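Local coordinates for protein amine Dehydrogenase (Pseudomonas putida, PDB 1JMX) that probably serves as the beta-propeller subunit of a heme c-containing enzyme that oxidises primary amines and passes the electrons on, at residues G4-K8 / L72-K76; T215-F219 / A229-Y233; K289-D294 / T325-N331. All coordinates share one frame; numbering follows the deposited sequence.

Interaction 1. Residues G4-K8 / L72-K76; sequences GPALK and LDTCK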
loop_
_atom_site.group_PDB
_atom_site.type_symbol
_atom_site.label_atom_id
_atom_site.label_comp_id
_atom_site.label_asym_id
_atom_site.label_seq_id
_atom_site.Cartn_x
_atom_site.Cartn_y
_atom_site.Cartn_z
ATOM N N GLY B 4 34.104 -17.668 -18.850
ATOM C CA GLY B 4 35.191 -18.287 -18.002
ATOM C C GLY B 4 35.310 -19.776 -18.283
ATOM O O GLY B 4 35.599 -20.153 -19.428
ATOM N N PRO B 5 35.121 -20.655 -17.278
ATOM C CA PRO B 5 35.224 -22.100 -17.530
ATOM C C PRO B 5 34.012 -22.601 -18.325
ATOM O O PRO B 5 32.867 -22.275 -18.006
ATOM C CB PRO B 5 35.254 -22.689 -16.118
ATOM C CG PRO B 5 34.383 -21.743 -15.352
ATOM C CD PRO B 5 34.866 -20.387 -15.853
ATOM N N ALA B 6 34.267 -23.348 -19.391
ATOM C CA ALA B 6 33.182 -23.878 -20.205
ATOM C C ALA B 6 32.538 -25.005 -19.428
ATOM O O ALA B 6 33.208 -25.679 -18.648
ATOM C CB ALA B 6 33.715 -24.397 -21.531
ATOM N N LEU B 7 31.239 -25.195 -19.624
ATOM C CA LEU B 7 30.513 -26.255 -18.937
ATOM C C LEU B 7 30.851 -27.640 -19.486
ATOM O O LEU B 7 31.040 -27.817 -20.692
ATOM C CB LEU B 7 29.005 -26.009 -19.011
ATOM C CG LEU B 7 28.396 -25.004 -18.024
ATOM C CD1 LEU B 7 29.143 -23.679 -18.053
ATOM C CD2 LEU B 7 26.928 -24.815 -18.342
ATOM N N LYS B 8 30.932 -28.618 -18.591
ATOM C CA LYS B 8 31.253 -29.984 -18.976
ATOM C C LYS B 8 30.040 -30.771 -19.443
ATOM O O LYS B 8 28.966 -30.682 -18.853
ATOM C CB LYS B 8 31.931 -30.706 -17.815
ATOM C CG LYS B 8 33.154 -29.990 -17.297
ATOM C CD LYS B 8 34.057 -30.926 -16.526
ATOM C CE LYS B 8 35.260 -30.182 -15.939
ATOM N NZ LYS B 8 36.050 -29.445 -16.980
ATOM N N LEU B 72 26.511 -19.490 -21.873
ATOM C CA LEU B 72 27.071 -19.884 -20.580
ATOM C C LEU B 72 28.546 -20.309 -20.568
ATOM O O LEU B 72 29.238 -20.110 -19.566
ATOM C CB LEU B 72 26.211 -20.987 -19.960
ATOM C CG LEU B 72 25.057 -20.584 -19.039
ATOM C CD1 LEU B 72 24.372 -19.319 -19.512
ATOM C CD2 LEU B 72 24.081 -21.736 -18.936
ATOM N N ASP B 73 29.015 -20.917 -21.656
ATOM C CA ASP B 73 30.408 -21.358 -21.740
ATOM C C ASP B 73 31.413 -20.219 -21.751
ATOM O O ASP B 73 32.561 -20.399 -21.349
ATOM C CB ASP B 73 30.650 -22.210 -22.994
ATOM C CG ASP B 73 30.140 -23.634 -22.857
ATOM O OD1 ASP B 73 29.746 -24.054 -21.752
ATOM O OD2 ASP B 73 30.141 -24.349 -23.877
ATOM N N THR B 74 30.984 -19.047 -22.202
ATOM C CA THR B 74 31.884 -17.907 -22.292
ATOM C C THR B 74 31.325 -16.633 -21.663
ATOM O O THR B 74 32.036 -15.636 -21.541
ATOM C CB THR B 74 32.200 -17.590 -23.783
ATOM O OG1 THR B 74 30.984 -17.247 -24.471
ATOM C CG2 THR B 74 32.836 -18.799 -24.479
ATOM N N CYS B 75 30.054 -16.674 -21.276
ATOM C CA CYS B 75 29.361 -15.523 -20.706
ATOM C C CYS B 75 29.123 -14.435 -21.746
ATOM O O CYS B 75 28.897 -13.280 -21.386
ATOM C CB CYS B 75 30.131 -14.918 -19.528
ATOM S SG CYS B 75 30.155 -15.923 -18.023
ATOM N N LYS B 76 29.144 -14.803 -23.025
ATOM C CA LYS B 76 28.949 -13.828 -24.094
ATOM C C LYS B 76 27.497 -13.519 -24.451
ATOM O O LYS B 76 26.679 -14.417 -24.614
ATOM C CB LYS B 76 29.696 -14.256 -25.365
ATOM C CG LYS B 76 29.807 -13.130 -26.389
ATOM C CD LYS B 76 29.754 -13.629 -27.834
ATOM C CE LYS B 76 31.030 -14.357 -28.249
ATOM N NZ LYS B 76 30.939 -14.867 -29.658
HETATM O O HOH W 1 31.012 -26.932 -23.066
#
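Ala6 and Asp73 bring the two loop backbones closest, their CA atoms 4.0 Å apart, while Gly4 and Thr74 lie farther from each other, with 5.4 Å between CA atoms; neither segment forms a regular helix or strand. The Asp73 carboxylate carries the contact. With CG beside its own backbone N (chi1 -78°), it extends over the 4-8 backbone, and its OD1 accepts the Leu7 N-H at 2.8 Å. That bond is fairly straight, 160° at the hydrogen, but the donor comes from above the carboxylate plane, 50° out of it. The Ala6 methyl packs against the same group, CB standing 3.9 Å from Asp73 CG. The other oxygen, Asp73 OD2, accepts a hydrogen bond from a water at 2.8 Å; the same water lies close to Leu7 O, though that separation is short, so a solvent bridge to the Leu7 backbone probably accompanies the direct bond. Arg55 and Arg349 form salt bridges to OD2, a setting consistent with an ionised aspartate. On the apolar side Leu7 CD2 reaches Leu72 CB at 4.2 Å, and both leucines also touch Val25 and Phe347. Cys75 is joined to Cys37 by a disulfide. The contact thus ties the segment before strand 12-18 to the turn between strands 66-71 and 76-82, at the junction of the first two blades of a seven-bladed beta-propeller, where C-terminal strand 345-348 completes the first blade.

Interaction 2. Residues T215-F219 / A229-Y233; sequences TIARF and ADLLY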
loop_
_atom_site.group_PDB
_atom_site.type_symbol
_atom_site.label_atom_id
_atom_site.label_comp_id
_atom_site.label_asym_id
_atom_site.label_seq_id
_atom_site.Cartn_x
_atom_site.Cartn_y
_atom_site.Cartn_z
ATOM N N THR B 215 -5.800 -21.649 -7.225
ATOM C CA THR B 215 -6.681 -21.842 -6.083
ATOM C C THR B 215 -8.081 -21.731 -6.646
ATOM O O THR B 215 -8.290 -21.093 -7.680
ATOM C CB THR B 215 -6.491 -20.779 -4.964
ATOM O OG1 THR B 215 -6.789 -19.474 -5.470
ATOM C CG2 THR B 215 -5.074 -20.807 -4.413
ATOM N N ILE B 216 -9.035 -22.389 -6.005
ATOM C CA ILE B 216 -10.413 -22.337 -6.469
ATOM C C ILE B 216 -11.343 -22.541 -5.286
ATOM O O ILE B 216 -10.996 -23.234 -4.332
ATOM C CB ILE B 216 -10.687 -23.400 -7.576
ATOM C CG1 ILE B 216 -12.008 -23.089 -8.284
ATOM C CG2 ILE B 216 -10.682 -24.814 -6.988
ATOM C CD1 ILE B 216 -12.320 -23.986 -9.448
ATOM N N ALA B 217 -12.493 -21.877 -5.325
ATOM C CA ALA B 217 -13.480 -21.984 -4.255
ATOM C C ALA B 217 -14.548 -23.005 -4.615
ATOM O O ALA B 217 -15.135 -22.940 -5.692
ATOM C CB ALA B 217 -14.124 -20.627 -4.000
ATOM N N ARG B 218 -14.769 -23.978 -3.739
ATOM C CA ARG B 218 -15.793 -24.967 -4.007
ATOM C C ARG B 218 -16.977 -24.607 -3.137
ATOM O O ARG B 218 -16.920 -24.733 -1.916
ATOM C CB ARG B 218 -15.331 -26.382 -3.680
ATOM C CG ARG B 218 -16.389 -27.402 -4.067
ATOM C CD ARG B 218 -16.430 -28.606 -3.142
ATOM N NE ARG B 218 -15.209 -29.400 -3.206
ATOM C CZ ARG B 218 -14.416 -29.641 -2.161
ATOM N NH1 ARG B 218 -14.721 -29.149 -0.954
ATOM N NH2 ARG B 218 -13.295 -30.346 -2.329
ATOM N N PHE B 219 -18.037 -24.131 -3.777
ATOM C CA PHE B 219 -19.256 -23.725 -3.087
ATOM C C PHE B 219 -19.926 -24.849 -2.272
ATOM O O PHE B 219 -20.573 -24.515 -1.244
ATOM C CB PHE B 219 -20.252 -23.177 -4.103
ATOM C CG PHE B 219 -19.688 -22.113 -4.998
ATOM C CD1 PHE B 219 -20.018 -22.087 -6.354
ATOM C CD2 PHE B 219 -18.869 -21.111 -4.485
ATOM C CE1 PHE B 219 -19.547 -21.072 -7.183
ATOM C CE2 PHE B 219 -18.390 -20.088 -5.309
ATOM C CZ PHE B 219 -18.732 -20.069 -6.658
ATOM N N ALA B 229 -17.696 -21.010 0.927
ATOM C CA ALA B 229 -16.963 -21.625 -0.164
ATOM C C ALA B 229 -15.671 -22.197 0.425
ATOM O O ALA B 229 -15.012 -21.562 1.252
ATOM C CB ALA B 229 -16.652 -20.594 -1.232
ATOM N N ASP B 230 -15.338 -23.412 0.009
ATOM C CA ASP B 230 -14.151 -24.118 0.477
ATOM C C ASP B 230 -12.927 -23.852 -0.408
ATOM O O ASP B 230 -12.915 -24.193 -1.595
ATOM C CB ASP B 230 -14.460 -25.621 0.504
ATOM C CG ASP B 230 -13.543 -26.395 1.422
ATOM O OD1 ASP B 230 -12.937 -25.771 2.324
ATOM O OD2 ASP B 230 -13.446 -27.637 1.253
ATOM N N LEU B 231 -11.882 -23.291 0.187
ATOM C CA LEU B 231 -10.665 -22.986 -0.552
ATOM C C LEU B 231 -9.784 -24.193 -0.813
ATOM O O LEU B 231 -9.351 -24.861 0.115
ATOM C CB LEU B 231 -9.859 -21.892 0.152
ATOM C CG LEU B 231 -10.290 -20.452 -0.142
ATOM C CD1 LEU B 231 -9.365 -19.471 0.586
ATOM C CD2 LEU B 231 -10.256 -20.197 -1.657
ATOM N N LEU B 232 -9.481 -24.427 -2.087
ATOM C CA LEU B 232 -8.652 -25.554 -2.499
ATOM C C LEU B 232 -7.468 -25.120 -3.368
ATOM O O LEU B 232 -7.513 -24.081 -4.028
ATOM C CB LEU B 232 -9.493 -26.542 -3.316
ATOM C CG LEU B 232 -10.763 -27.116 -2.696
ATOM C CD1 LEU B 232 -11.690 -27.605 -3.786
ATOM C CD2 LEU B 232 -10.412 -28.244 -1.736
ATOM N N TYR B 233 -6.403 -25.913 -3.343
ATOM C CA TYR B 233 -5.248 -25.653 -4.186
ATOM C C TYR B 233 -5.293 -26.695 -5.290
ATOM O O TYR B 233 -5.651 -27.851 -5.061
ATOM C CB TYR B 233 -3.932 -25.770 -3.421
ATOM C CG TYR B 233 -3.211 -24.445 -3.273
ATOM C CD1 TYR B 233 -3.128 -23.815 -2.036
ATOM C CD2 TYR B 233 -2.650 -23.799 -4.379
ATOM C CE1 TYR B 233 -2.516 -22.583 -1.897
ATOM C CE2 TYR B 233 -2.034 -22.554 -4.246
ATOM C CZ TYR B 233 -1.974 -21.954 -3.001
ATOM O OH TYR B 233 -1.405 -20.715 -2.843
#
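Arg218 and Asp230 face each other as a hydrogen-bonded antiparallel pair, Arg218 N to Asp230 O and Asp230 N to Arg218 O both spanning 2.8 Å. The Arg218 side chain then runs beside that of Asp230. Its CB lies 3.8 Å from Leu232 CD1, the next side chain on the same face of the sheet. CG is anti to the backbone N (chi1 -176°), and bends at chi2 and chi3 turn the far end back over Leu232. NE lies 4.0 Å from Leu232 CD1, and this methyl sits over one face of the guanidinium, offset toward its rim. At the tip the two amino groups diverge in role: NH2 meets Leu232 CD1 at 3.5 Å, whereas NH1 forms a salt bridge to Asp230 OD2 at 3.0 Å. The hydrogen bond within that bridge is weak, 121° at the hydrogen, and the guanidinium and carboxylate planes stand 50° apart. The paired strands form the beta hairpin 209-218/230-239, part of the fifth blade of the propeller, and strand 230-239 in turn pairs with 245-250. A second hydrogen-bonded pair, Ile216 with Leu232, lies deeper in the hairpin. On the face that carries Ala217, its CB touches the CB of loop residue Ala229 at 3.7 Å, and Phe219 presents its ring edge to the same Ala229 methyl. On the same face as Ala217, Thr215 CG2 makes a CH-pi contact, 3.7 Å from the Tyr233 ring centroid, while Tyr233 OH is hydrogen-bonded to the backbone N of Tyr257.

Interaction 3. Residues K289-D294 / T325-N331; sequences KAANLD and TLEKVKN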
loop_
_atom_site.group_PDB
_atom_site.type_symbol
_atom_site.label_atom_id
_atom_site.label_comp_id
_atom_site.label_asym_id
_atom_site.label_seq_id
_atom_site.Cartn_x
_atom_site.Cartn_y
_atom_site.Cartn_z
ATOM N N LYS B 289 3.814 -34.156 4.673
ATOM C CA LYS B 289 4.801 -33.502 5.533
ATOM C C LYS B 289 5.103 -32.055 5.152
ATOM O O LYS B 289 5.080 -31.689 3.985
ATOM C CB LYS B 289 6.106 -34.300 5.541
ATOM C CG LYS B 289 7.104 -33.867 6.594
ATOM C CD LYS B 289 8.227 -34.884 6.674
ATOM C CE LYS B 289 9.239 -34.544 7.753
ATOM N NZ LYS B 289 10.324 -35.573 7.787
ATOM N N ALA B 290 5.419 -31.246 6.157
ATOM C CA ALA B 290 5.746 -29.844 5.958
ATOM C C ALA B 290 7.020 -29.538 6.736
ATOM O O ALA B 290 7.293 -30.150 7.769
ATOM C CB ALA B 290 4.601 -28.963 6.435
ATOM N N ALA B 291 7.839 -28.650 6.192
ATOM C CA ALA B 291 9.081 -28.267 6.841
ATOM C C ALA B 291 9.136 -26.751 6.991
ATOM O O ALA B 291 8.652 -26.015 6.119
ATOM C CB ALA B 291 10.278 -28.763 6.033
ATOM N N ASN B 292 9.675 -26.293 8.122
ATOM C CA ASN B 292 9.825 -24.860 8.378
ATOM C C ASN B 292 11.086 -24.362 7.688
ATOM O O ASN B 292 12.096 -25.063 7.641
ATOM C CB ASN B 292 9.893 -24.572 9.880
ATOM C CG ASN B 292 8.601 -24.900 10.586
ATOM O OD1 ASN B 292 7.508 -24.730 10.029
ATOM N ND2 ASN B 292 8.710 -25.396 11.810
ATOM N N LEU B 293 11.015 -23.152 7.145
ATOM C CA LEU B 293 12.132 -22.554 6.421
ATOM C C LEU B 293 12.858 -21.483 7.225
ATOM O O LEU B 293 12.336 -20.964 8.207
ATOM C CB LEU B 293 11.614 -21.948 5.115
ATOM C CG LEU B 293 10.757 -22.869 4.247
ATOM C CD1 LEU B 293 10.113 -22.096 3.136
ATOM C CD2 LEU B 293 11.616 -23.982 3.697
ATOM N N ASP B 294 14.073 -21.160 6.792
ATOM C CA ASP B 294 14.880 -20.132 7.444
ATOM C C ASP B 294 14.302 -18.755 7.119
ATOM O O ASP B 294 14.564 -17.781 7.819
ATOM C CB ASP B 294 16.332 -20.215 6.975
ATOM C CG ASP B 294 17.057 -21.459 7.491
ATOM O OD1 ASP B 294 16.432 -22.346 8.120
ATOM O OD2 ASP B 294 18.279 -21.548 7.256
ATOM N N THR B 325 13.191 -36.954 3.241
ATOM C CA THR B 325 13.133 -36.582 4.641
ATOM C C THR B 325 12.565 -35.182 4.845
ATOM O O THR B 325 12.129 -34.854 5.938
ATOM C CB THR B 325 14.531 -36.678 5.298
ATOM O OG1 THR B 325 15.434 -35.773 4.652
ATOM C CG2 THR B 325 15.085 -38.095 5.167
ATOM N N LEU B 326 12.536 -34.381 3.777
ATOM C CA LEU B 326 12.057 -32.988 3.813
ATOM C C LEU B 326 12.899 -32.109 4.749
ATOM O O LEU B 326 12.376 -31.245 5.464
ATOM C CB LEU B 326 10.564 -32.886 4.182
ATOM C CG LEU B 326 9.595 -32.378 3.097
ATOM C CD1 LEU B 326 8.437 -31.621 3.734
ATOM C CD2 LEU B 326 10.314 -31.469 2.124
ATOM N N GLU B 327 14.209 -32.328 4.735
ATOM C CA GLU B 327 15.094 -31.548 5.573
ATOM C C GLU B 327 16.230 -30.905 4.814
ATOM O O GLU B 327 16.813 -31.504 3.912
ATOM C CB GLU B 327 15.632 -32.388 6.719
ATOM C CG GLU B 327 14.560 -32.689 7.766
ATOM C CD GLU B 327 15.101 -33.390 8.991
ATOM O OE1 GLU B 327 14.302 -33.667 9.918
ATOM O OE2 GLU B 327 16.326 -33.656 9.025
ATOM N N LYS B 328 16.539 -29.672 5.203
ATOM C CA LYS B 328 17.589 -28.908 4.569
ATOM C C LYS B 328 18.950 -29.539 4.792
ATOM O O LYS B 328 19.391 -29.707 5.928
ATOM C CB LYS B 328 17.594 -27.473 5.082
ATOM C CG LYS B 328 18.367 -26.519 4.184
ATOM C CD LYS B 328 18.586 -25.182 4.838
ATOM C CE LYS B 328 19.528 -25.324 6.008
ATOM N NZ LYS B 328 19.795 -24.011 6.647
ATOM N N VAL B 329 19.578 -29.927 3.686
ATOM C CA VAL B 329 20.904 -30.533 3.676
ATOM C C VAL B 329 21.963 -29.437 3.739
ATOM O O VAL B 329 22.936 -29.557 4.485
ATOM C CB VAL B 329 21.117 -31.404 2.402
ATOM C CG1 VAL B 329 22.539 -31.950 2.354
ATOM C CG2 VAL B 329 20.109 -32.553 2.376
ATOM N N LYS B 330 21.786 -28.377 2.950
ATOM C CA LYS B 330 22.740 -27.271 2.962
ATOM C C LYS B 330 22.219 -26.026 2.274
ATOM O O LYS B 330 21.076 -25.989 1.838
ATOM C CB LYS B 330 24.092 -27.685 2.360
ATOM C CG LYS B 330 24.040 -28.181 0.935
ATOM C CD LYS B 330 25.427 -28.582 0.444
ATOM C CE LYS B 330 26.345 -27.365 0.314
ATOM N NZ LYS B 330 27.603 -27.656 -0.466
ATOM N N ASN B 331 23.052 -24.991 2.239
ATOM C CA ASN B 331 22.706 -23.729 1.605
ATOM C C ASN B 331 23.829 -23.309 0.691
ATOM O O ASN B 331 25.004 -23.392 1.060
ATOM C CB ASN B 331 22.508 -22.611 2.637
ATOM C CG ASN B 331 21.266 -22.795 3.456
ATOM O OD1 ASN B 331 21.320 -23.297 4.579
ATOM N ND2 ASN B 331 20.127 -22.404 2.897
#
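Lys289 has CG anti to its backbone N (chi1 -169°) and an extended chain beyond, which carries its ammonium to the Thr325 carbonyl; Lys328 starts the same way but bends at chi3 (68°), which swings NZ toward Asp294. The first contact is a hydrogen bond of 2.7 Å from Lys289 NZ to Thr325 O. Alongside it the aliphatic part of Lys289 slides past Leu326 in the opposite direction, with CG 3.9 Å from Leu326 CD1. That same methyl approaches Lys289 O at 3.4 Å, and Ala291 CB rests 3.3 Å from Leu326 O. At the other end Lys328 NZ forms a salt bridge with Asp294 OD2 at 3.0 Å, meeting it on the syn side, 28° out of the carboxylate plane. Asn331 OD1 receives NZ as well, at 2.7 Å, in the carbonyl plane and on a lone pair, so two oxygens fix the ammonium. Leu326 and Glu327 together face Asn322 in a G1 beta bulge. No main-chain to main-chain hydrogen bond joins the two segments; side-chain contacts link the outermost strands of the sixth and seventh blades and the loops beside them, a lateral blade-to-blade contact of the beta-propeller.

Overall arrangement
The three contacts lie at different places around one propeller and share no strand. Interaction 2 works within a single blade, where main-chain pairing dominates and the buried area is the largest, while interactions 1 and 3 join neighbouring blades chiefly through side chains. Interactions 1 and 2 are partly buried, the former with its carboxylate gripped by backbone and arginines; interaction 3 lies at the surface, its polar ends being lysine ammonium groups. Interactions 1 and 2 sit on opposite sides of the chain's centre, about 47 Å between centres, and interaction 3 is nearer to each, about 32 and 28 Å by the same measure. None touches another.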